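Local coordinates for PbSGBP-B lipoprotein (Prevotella bryantii B14, PDB 6D2Y) that probably binds polysaccharide at the bacterial surface as a glycan-binding lipoprotein, and carries a magnesium ion in its predicted xyloglucan-binding domain, at residues M222-D227 / F280-G285; I246-D251 / G256-I261. All coordinates share one frame; numbering follows the deposited sequence.

Contact 1: residues M222-D227 / F280-G285; sequences MLFDFD and FEYWAG. With MG (magnesium ion), chain B.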
HETATM    1  N   MSE A 222     -15.034   6.215   3.991  1.00 50.37           N
HETATM    2  CA  MSE A 222     -14.800   6.895   5.255  1.00 50.37           C
HETATM    3  C   MSE A 222     -15.633   6.328   6.430  1.00 55.96           C
HETATM    4  O   MSE A 222     -16.860   6.274   6.360  1.00 55.51           O
HETATM    5  CB  MSE A 222     -15.068   8.397   5.064  1.00 48.61           C
HETATM    6  CG  MSE A 222     -14.563   9.177   6.232  1.00 61.85           C
HETATM    7 SE   MSE A 222     -12.627   9.317   6.141  0.74 73.34          SE
HETATM    8  CE  MSE A 222     -12.321   8.381   7.768  1.00 33.63           C
ATOM      9  N   LEU A 223     -14.966   5.880   7.497  1.00 53.85           N
ATOM     10  CA  LEU A 223     -15.647   5.341   8.672  1.00 52.68           C
ATOM     11  C   LEU A 223     -15.528   6.235   9.898  1.00 51.97           C
ATOM     12  O   LEU A 223     -16.537   6.519  10.557  1.00 52.66           O
ATOM     13  CB  LEU A 223     -15.122   3.938   9.012  1.00 53.91           C
ATOM     14  CG  LEU A 223     -15.070   2.925   7.864  1.00 50.54           C
ATOM     15  CD1 LEU A 223     -13.859   2.023   7.996  1.00 51.67           C
ATOM     16  CD2 LEU A 223     -16.346   2.107   7.822  1.00 47.27           C
ATOM     17  N   PHE A 224     -14.317   6.683  10.235  1.00 47.94           N
ATOM     18  CA  PHE A 224     -14.100   7.577  11.374  1.00 45.56           C
ATOM     19  C   PHE A 224     -13.117   8.663  10.946  1.00 41.73           C
ATOM     20  O   PHE A 224     -11.916   8.404  10.848  1.00 44.57           O
ATOM     21  CB  PHE A 224     -13.557   6.836  12.591  1.00 43.29           C
ATOM     22  CG  PHE A 224     -14.370   5.647  13.011  1.00 44.80           C
ATOM     23  CD1 PHE A 224     -14.134   4.399  12.464  1.00 44.63           C
ATOM     24  CD2 PHE A 224     -15.338   5.771  13.992  1.00 49.64           C
ATOM     25  CE1 PHE A 224     -14.870   3.300  12.864  1.00 50.59           C
ATOM     26  CE2 PHE A 224     -16.076   4.678  14.399  1.00 47.90           C
ATOM     27  CZ  PHE A 224     -15.842   3.441  13.835  1.00 51.41           C
ATOM     28  N   ASP A 225     -13.620   9.867  10.692  1.00 38.08           N
ATOM     29  CA  ASP A 225     -12.774  11.054  10.669  1.00 43.44           C
ATOM     30  C   ASP A 225     -12.974  11.907  11.913  1.00 47.48           C
ATOM     31  O   ASP A 225     -12.282  12.915  12.082  1.00 49.10           O
ATOM     32  CB  ASP A 225     -13.028  11.880   9.399  1.00 41.10           C
ATOM     33  CG  ASP A 225     -14.343  12.638   9.434  1.00 50.47           C
ATOM     34  OD1 ASP A 225     -15.246  12.261  10.209  1.00 45.69           O
ATOM     35  OD2 ASP A 225     -14.481  13.609   8.660  1.00 51.84           O
ATOM     36  N   PHE A 226     -13.915  11.514  12.776  1.00 40.57           N
ATOM     37  CA  PHE A 226     -14.178  12.125  14.077  1.00 39.09           C
ATOM     38  C   PHE A 226     -14.638  13.571  13.963  1.00 36.75           C
ATOM     39  O   PHE A 226     -14.594  14.315  14.946  1.00 42.27           O
ATOM     40  CB  PHE A 226     -12.955  12.014  14.994  1.00 41.41           C
ATOM     41  CG  PHE A 226     -12.464  10.605  15.158  1.00 41.91           C
ATOM     42  CD1 PHE A 226     -13.132   9.721  15.986  1.00 40.79           C
ATOM     43  CD2 PHE A 226     -11.352  10.155  14.466  1.00 44.00           C
ATOM     44  CE1 PHE A 226     -12.695   8.420  16.132  1.00 36.44           C
ATOM     45  CE2 PHE A 226     -10.910   8.852  14.608  1.00 40.51           C
ATOM     46  CZ  PHE A 226     -11.589   7.984  15.441  1.00 45.05           C
ATOM     47  N   ASP A 227     -15.108  13.974  12.784  1.00 40.80           N
ATOM     48  CA  ASP A 227     -15.547  15.346  12.567  1.00 42.50           C
ATOM     49  C   ASP A 227     -16.873  15.394  11.817  1.00 42.17           C
ATOM     50  O   ASP A 227     -17.769  16.162  12.179  1.00 46.74           O
ATOM     51  CB  ASP A 227     -14.481  16.129  11.797  1.00 46.76           C
ATOM     52  CG  ASP A 227     -13.160  16.206  12.541  1.00 48.91           C
ATOM     53  OD1 ASP A 227     -13.158  16.643  13.711  1.00 49.02           O
ATOM     54  OD2 ASP A 227     -12.122  15.829  11.954  1.00 48.79           O
ATOM     55  N   PHE A 280      -9.375   0.988  21.728  1.00 42.32           N
ATOM     56  CA  PHE A 280     -10.470   1.757  21.154  1.00 46.63           C
ATOM     57  C   PHE A 280     -11.547   0.782  20.701  1.00 45.76           C
ATOM     58  O   PHE A 280     -11.245  -0.210  20.029  1.00 54.51           O
ATOM     59  CB  PHE A 280     -10.005   2.618  19.979  1.00 43.66           C
ATOM     60  CG  PHE A 280     -11.133   3.200  19.176  1.00 37.73           C
ATOM     61  CD1 PHE A 280     -11.496   2.641  17.961  1.00 46.28           C
ATOM     62  CD2 PHE A 280     -11.837   4.300  19.639  1.00 42.92           C
ATOM     63  CE1 PHE A 280     -12.541   3.169  17.220  1.00 46.53           C
ATOM     64  CE2 PHE A 280     -12.882   4.836  18.902  1.00 46.53           C
ATOM     65  CZ  PHE A 280     -13.234   4.269  17.690  1.00 42.91           C
ATOM     66  N   GLU A 281     -12.794   1.055  21.076  1.00 40.64           N
ATOM     67  CA  GLU A 281     -13.895   0.137  20.817  1.00 41.36           C
ATOM     68  C   GLU A 281     -15.073   0.898  20.231  1.00 42.29           C
ATOM     69  O   GLU A 281     -15.614   1.803  20.876  1.00 42.11           O
ATOM     70  CB  GLU A 281     -14.310  -0.592  22.101  1.00 40.19           C
ATOM     71  CG  GLU A 281     -13.161  -1.276  22.836  1.00 50.27           C
ATOM     72  CD  GLU A 281     -13.346  -1.292  24.346  1.00 51.93           C
ATOM     73  OE1 GLU A 281     -14.368  -0.764  24.834  1.00 49.35           O
ATOM     74  OE2 GLU A 281     -12.468  -1.842  25.046  1.00 47.29           O
ATOM     75  N   TYR A 282     -15.469   0.534  19.013  1.00 39.99           N
ATOM     76  CA  TYR A 282     -16.734   0.973  18.432  1.00 38.28           C
ATOM     77  C   TYR A 282     -17.617  -0.252  18.242  1.00 40.44           C
ATOM     78  O   TYR A 282     -17.371  -1.071  17.351  1.00 46.23           O
ATOM     79  CB  TYR A 282     -16.544   1.705  17.104  1.00 38.18           C
ATOM     80  CG  TYR A 282     -17.870   2.090  16.478  1.00 43.49           C
ATOM     81  CD1 TYR A 282     -18.514   3.266  16.840  1.00 38.35           C
ATOM     82  CD2 TYR A 282     -18.495   1.263  15.552  1.00 47.41           C
ATOM     83  CE1 TYR A 282     -19.731   3.615  16.288  1.00 41.36           C
ATOM     84  CE2 TYR A 282     -19.715   1.603  14.996  1.00 42.78           C
ATOM     85  CZ  TYR A 282     -20.327   2.782  15.367  1.00 46.16           C
ATOM     86  OH  TYR A 282     -21.538   3.129  14.814  1.00 58.31           O
ATOM     87  N   TRP A 283     -18.649  -0.369  19.068  1.00 41.27           N
ATOM     88  CA  TRP A 283     -19.611  -1.460  18.977  1.00 47.46           C
ATOM     89  C   TRP A 283     -20.921  -0.901  18.438  1.00 44.82           C
ATOM     90  O   TRP A 283     -21.448   0.079  18.975  1.00 43.19           O
ATOM     91  CB  TRP A 283     -19.809  -2.128  20.339  1.00 45.86           C
ATOM     92  CG  TRP A 283     -18.518  -2.571  20.978  1.00 43.67           C
ATOM     93  CD1 TRP A 283     -17.331  -2.819  20.345  1.00 43.03           C
ATOM     94  CD2 TRP A 283     -18.287  -2.818  22.371  1.00 41.13           C
ATOM     95  NE1 TRP A 283     -16.379  -3.203  21.259  1.00 41.44           N
ATOM     96  CE2 TRP A 283     -16.940  -3.211  22.508  1.00 46.99           C
ATOM     97  CE3 TRP A 283     -19.088  -2.745  23.514  1.00 39.83           C
ATOM     98  CZ2 TRP A 283     -16.378  -3.529  23.744  1.00 47.21           C
ATOM     99  CZ3 TRP A 283     -18.528  -3.061  24.738  1.00 38.34           C
ATOM    100  CH2 TRP A 283     -17.186  -3.448  24.844  1.00 46.52           C
ATOM    101  N   ALA A 284     -21.426  -1.508  17.367  1.00 46.23           N
ATOM    102  CA  ALA A 284     -22.669  -1.048  16.762  1.00 48.24           C
ATOM    103  C   ALA A 284     -23.841  -1.276  17.708  1.00 42.09           C
ATOM    104  O   ALA A 284     -23.874  -2.253  18.463  1.00 46.09           O
ATOM    105  CB  ALA A 284     -22.915  -1.771  15.438  1.00 52.00           C
ATOM    106  N   GLY A 285     -24.804  -0.368  17.663  1.00 42.54           N
ATOM    107  CA  GLY A 285     -25.971  -0.416  18.518  1.00 46.09           C
ATOM    108  C   GLY A 285     -25.883   0.593  19.651  1.00 53.67           C
ATOM    109  O   GLY A 285     -24.841   1.194  19.917  1.00 56.13           O
TER
HETATM  110 MG    MG B 501     -10.276  14.230  11.824  1.00 26.21          MG
HETATM  111  O   HOH W   1     -10.418  14.098   9.818  1.00 35.06           O
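Strands 222-224 and 280-282 come no closer than 10.0 Å between the CA atoms of Phe-224 and Tyr-282, a separation that side chains span without any backbone bond. They belong to two different sheets: Phe-224 pairs with Ile-454 of strand 449-458, Phe-280 and Tyr-282 with Ile-426 and Leu-424, so the contact illustrates how facing layers of a beta sandwich are joined by an aromatic cluster. At its centre Phe-224 drives its ring edge into one face of Tyr-282, with CZ of Phe-224 3.6 Å from CG of Tyr-282 and the planes 73° apart. The Tyr-282 ring meets it because CG is anti to the backbone N (chi1 177°), extending the side chain across the interface, while its hydroxyl is hydrogen-bonded to Pro-297 O. Phe-280 makes a second T-shaped pair, its edge directed at the Phe-224 ring with the planes at 89° and the centroids 5.8 Å apart. Leu-299 packs on Phe-224 and Tyr-282. Phe-226 adds a looser touch, its CE1 lying 4.5 Å from CZ of Phe-280. Beyond this apolar layer the chain turns to the metal: Asp-225 O and Asp-227 OD2 bind the magnesium ion, whose shell also includes Ser-255 O, Asn-257 O, Asp-452 OD2 and a water. An Asx turn shapes this loop, Asp-227 N reaching Asp-225 OD1 at 3.1 Å from above the carboxylate plane.

Contact 2: residues I246-D251 / G256-I261; sequences IIQSDD and GNYMQI. With MG (magnesium ion), chain B.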
ATOM      1  N   ILE A 246      -9.523   9.116  24.128  1.00 38.20           N
ATOM      2  CA  ILE A 246      -9.450  10.548  23.874  1.00 39.69           C
ATOM      3  C   ILE A 246      -9.790  10.829  22.419  1.00 39.91           C
ATOM      4  O   ILE A 246      -9.269  10.180  21.504  1.00 41.14           O
ATOM      5  CB  ILE A 246      -8.053  11.077  24.230  1.00 36.60           C
ATOM      6  CG1 ILE A 246      -7.771  10.887  25.723  1.00 36.83           C
ATOM      7  CG2 ILE A 246      -7.915  12.535  23.829  1.00 37.84           C
ATOM      8  CD1 ILE A 246      -6.427  11.430  26.161  1.00 42.06           C
ATOM      9  N   ILE A 247     -10.677  11.796  22.200  1.00 39.60           N
ATOM     10  CA  ILE A 247     -11.014  12.283  20.866  1.00 35.99           C
ATOM     11  C   ILE A 247     -11.054  13.803  20.963  1.00 37.75           C
ATOM     12  O   ILE A 247     -11.963  14.362  21.586  1.00 44.06           O
ATOM     13  CB  ILE A 247     -12.353  11.734  20.348  1.00 37.97           C
ATOM     14  CG1 ILE A 247     -12.394  10.204  20.460  1.00 40.94           C
ATOM     15  CG2 ILE A 247     -12.585  12.171  18.910  1.00 36.75           C
ATOM     16  CD1 ILE A 247     -13.424   9.539  19.566  1.00 39.86           C
ATOM     17  N   GLN A 248     -10.070  14.468  20.366  1.00 35.77           N
ATOM     18  CA  GLN A 248      -9.924  15.908  20.529  1.00 38.24           C
ATOM     19  C   GLN A 248      -9.193  16.468  19.318  1.00 42.15           C
ATOM     20  O   GLN A 248      -8.731  15.729  18.446  1.00 41.11           O
ATOM     21  CB  GLN A 248      -9.166  16.247  21.813  1.00 42.63           C
ATOM     22  CG  GLN A 248      -7.729  15.742  21.806  1.00 44.45           C
ATOM     23  CD  GLN A 248      -7.078  15.808  23.169  1.00 45.89           C
ATOM     24  OE1 GLN A 248      -7.740  16.067  24.174  1.00 48.08           O
ATOM     25  NE2 GLN A 248      -5.773  15.571  23.213  1.00 50.32           N
ATOM     26  N   SER A 249      -9.087  17.794  19.288  1.00 40.44           N
ATOM     27  CA  SER A 249      -8.356  18.496  18.245  1.00 50.34           C
ATOM     28  C   SER A 249      -7.559  19.628  18.871  1.00 49.58           C
ATOM     29  O   SER A 249      -8.035  20.292  19.797  1.00 47.49           O
ATOM     30  CB  SER A 249      -9.300  19.055  17.172  1.00 56.50           C
ATOM     31  OG  SER A 249     -10.038  20.155  17.672  1.00 65.39           O
ATOM     32  N   ASP A 250      -6.350  19.839  18.362  1.00 43.17           N
ATOM     33  CA  ASP A 250      -5.482  20.906  18.846  1.00 44.13           C
ATOM     34  C   ASP A 250      -4.458  21.215  17.750  1.00 48.22           C
ATOM     35  O   ASP A 250      -4.706  20.958  16.570  1.00 47.76           O
ATOM     36  CB  ASP A 250      -4.849  20.513  20.192  1.00 38.92           C
ATOM     37  CG  ASP A 250      -4.174  19.151  20.153  1.00 45.75           C
ATOM     38  OD1 ASP A 250      -3.532  18.820  19.135  1.00 48.09           O
ATOM     39  OD2 ASP A 250      -4.291  18.404  21.146  1.00 48.80           O
ATOM     40  N   ASP A 251      -3.302  21.759  18.149  1.00 56.06           N
ATOM     41  CA  ASP A 251      -2.298  22.197  17.182  1.00 61.32           C
ATOM     42  C   ASP A 251      -1.647  21.041  16.435  1.00 55.97           C
ATOM     43  O   ASP A 251      -1.127  21.249  15.334  1.00 59.23           O
ATOM     44  CB  ASP A 251      -1.218  23.025  17.879  1.00 71.66           C
ATOM     45  CG  ASP A 251      -1.672  24.437  18.180  1.00 89.16           C
ATOM     46  OD1 ASP A 251      -2.592  24.924  17.488  1.00 91.91           O
ATOM     47  OD2 ASP A 251      -1.104  25.064  19.100  1.00 95.81           O
ATOM     48  N   GLY A 256      -9.086  18.422  12.044  1.00 47.08           N
ATOM     49  CA  GLY A 256     -10.102  18.345  13.078  1.00 45.07           C
ATOM     50  C   GLY A 256      -9.712  17.370  14.172  1.00 48.89           C
ATOM     51  O   GLY A 256      -8.534  17.221  14.521  1.00 45.71           O
ATOM     52  N   ASN A 257     -10.715  16.686  14.713  1.00 47.49           N
ATOM     53  CA  ASN A 257     -10.492  15.769  15.819  1.00 45.12           C
ATOM     54  C   ASN A 257      -9.680  14.560  15.377  1.00 44.64           C
ATOM     55  O   ASN A 257      -9.744  14.118  14.228  1.00 41.17           O
ATOM     56  CB  ASN A 257     -11.823  15.295  16.406  1.00 39.75           C
ATOM     57  CG  ASN A 257     -12.549  16.387  17.158  1.00 47.89           C
ATOM     58  OD1 ASN A 257     -11.929  17.230  17.803  1.00 57.88           O
ATOM     59  ND2 ASN A 257     -13.874  16.380  17.076  1.00 51.40           N
ATOM     60  N   TYR A 258      -8.907  14.030  16.318  1.00 40.33           N
ATOM     61  CA  TYR A 258      -8.222  12.761  16.158  1.00 38.63           C
ATOM     62  C   TYR A 258      -8.545  11.883  17.356  1.00 38.01           C
ATOM     63  O   TYR A 258      -9.002  12.360  18.397  1.00 39.61           O
ATOM     64  CB  TYR A 258      -6.701  12.942  16.034  1.00 36.04           C
ATOM     65  CG  TYR A 258      -6.081  13.645  17.222  1.00 37.45           C
ATOM     66  CD1 TYR A 258      -5.846  15.014  17.196  1.00 38.39           C
ATOM     67  CD2 TYR A 258      -5.741  12.945  18.374  1.00 37.56           C
ATOM     68  CE1 TYR A 258      -5.285  15.664  18.283  1.00 38.54           C
ATOM     69  CE2 TYR A 258      -5.189  13.586  19.464  1.00 41.08           C
ATOM     70  CZ  TYR A 258      -4.959  14.943  19.412  1.00 36.51           C
ATOM     71  OH  TYR A 258      -4.401  15.577  20.498  1.00 40.31           O
HETATM   72  N   MSE A 259      -8.289  10.593  17.204  1.00 34.83           N
HETATM   73  CA  MSE A 259      -8.454   9.652  18.301  1.00 35.26           C
HETATM   74  C   MSE A 259      -7.078   9.220  18.786  1.00 38.88           C
HETATM   75  O   MSE A 259      -6.191   8.951  17.978  1.00 44.23           O
HETATM   76  CB  MSE A 259      -9.308   8.465  17.852  1.00 33.97           C
HETATM   77  CG  MSE A 259      -9.707   7.477  18.935  1.00 33.93           C
HETATM   78 SE   MSE A 259      -8.327   6.184  19.385  0.67 45.68          SE
HETATM   79  CE  MSE A 259      -8.410   5.106  17.775  1.00 34.06           C
ATOM     80  N   GLN A 260      -6.891   9.171  20.102  1.00 37.45           N
ATOM     81  CA  GLN A 260      -5.578   8.949  20.691  1.00 39.49           C
ATOM     82  C   GLN A 260      -5.588   7.689  21.544  1.00 38.86           C
ATOM     83  O   GLN A 260      -6.447   7.530  22.419  1.00 39.50           O
ATOM     84  CB  GLN A 260      -5.142  10.146  21.537  1.00 39.49           C
ATOM     85  CG  GLN A 260      -3.811   9.940  22.247  1.00 45.12           C
ATOM     86  CD  GLN A 260      -3.416  11.130  23.097  1.00 41.75           C
ATOM     87  OE1 GLN A 260      -3.327  12.259  22.613  1.00 45.70           O
ATOM     88  NE2 GLN A 260      -3.155  10.877  24.372  1.00 41.70           N
ATOM     89  N   ILE A 261      -4.629   6.805  21.285  1.00 39.00           N
ATOM     90  CA  ILE A 261      -4.393   5.619  22.099  1.00 44.26           C
ATOM     91  C   ILE A 261      -3.152   5.868  22.943  1.00 52.04           C
ATOM     92  O   ILE A 261      -2.108   6.278  22.420  1.00 53.00           O
ATOM     93  CB  ILE A 261      -4.225   4.365  21.223  1.00 42.25           C
ATOM     94  CG1 ILE A 261      -5.473   4.128  20.370  1.00 40.58           C
ATOM     95  CG2 ILE A 261      -3.917   3.148  22.076  1.00 44.01           C
ATOM     96  CD1 ILE A 261      -5.338   2.957  19.418  1.00 40.37           C
TER
HETATM   97 MG    MG B 501     -10.276  14.230  11.824  1.00 26.21          MG
HETATM   98  O   HOH W   2      -7.200   7.808  24.835  1.00 46.46           O
HETATM   99  O   HOH W   1     -10.418  14.098   9.818  1.00 35.06           O
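Tyr-258 and Gln-248 face each other as a hydrogen-bonded antiparallel pair, with Tyr-258 N 2.7 Å from Gln-248 O and Gln-248 N 3.1 Å from Tyr-258 O. Their side chains run side by side in the same direction, so Gln-248 NE2 donates to Tyr-258 OH at 3.0 Å, nearly in its own amide plane, with amide and ring almost perpendicular. From the ring's edge, Asp-250 OD2 accepts a hydrogen bond from Tyr-258 OH at 2.9 Å, met on the syn side and 30° out of the carboxylate plane. Two hydrogen bonds thus hold one hydroxyl, and a weak one to Lys-450 NZ adds a third. The torsion of Tyr-258 (chi1 58°) sets CG between its backbone N and carbonyl carbon and turns the ring so that Gln-248 O of the partner strand lies 3.2 Å above one face, offset toward the rim. On the other face of the sheet Ile-247 CG1 lies 4.1 Å from Met-259 CG, and Phe-226 packs on both residues. Farther along, Gln-260 N bonds to Ile-246 O, and a water bridges Ile-246 N and Gln-260 O. In the outer shell, Asp-250 OD1 is held by Thr-252, and Asn-257 ND2 by Phe-226 O. Asn-257 O binds magnesium at 2.5 Å, two residues before Met-259, which pairs with Ile-451. This is a beta hairpin in which Ser-255 and Asn-257, near its turn, supply backbone oxygens to the magnesium site.

Contact 1 lies in the buried interior between two sheets, whereas contact 2 pairs neighbouring strands of one sheet in a partly buried position, with exposed residues toward its turn. The chemistry follows that placement: the side chains of aromatic residues cross the first interface, with no hydrogen bond between the segments, while backbone bonds, a gripped phenol and a bridging water hold the second. Along the chain the hairpin of contact 2 is nested within the loop that contact 1 closes. Strands 222-224 and 258-261 both pair with strand 449-458, and the two contacts share the magnesium ion and its water. They also meet directly: Phe-226 CZ packs against Met-259 CB at 3.4 Å, and Asp-227 OD1 probably accepts a hydrogen bond from Asn-257 N.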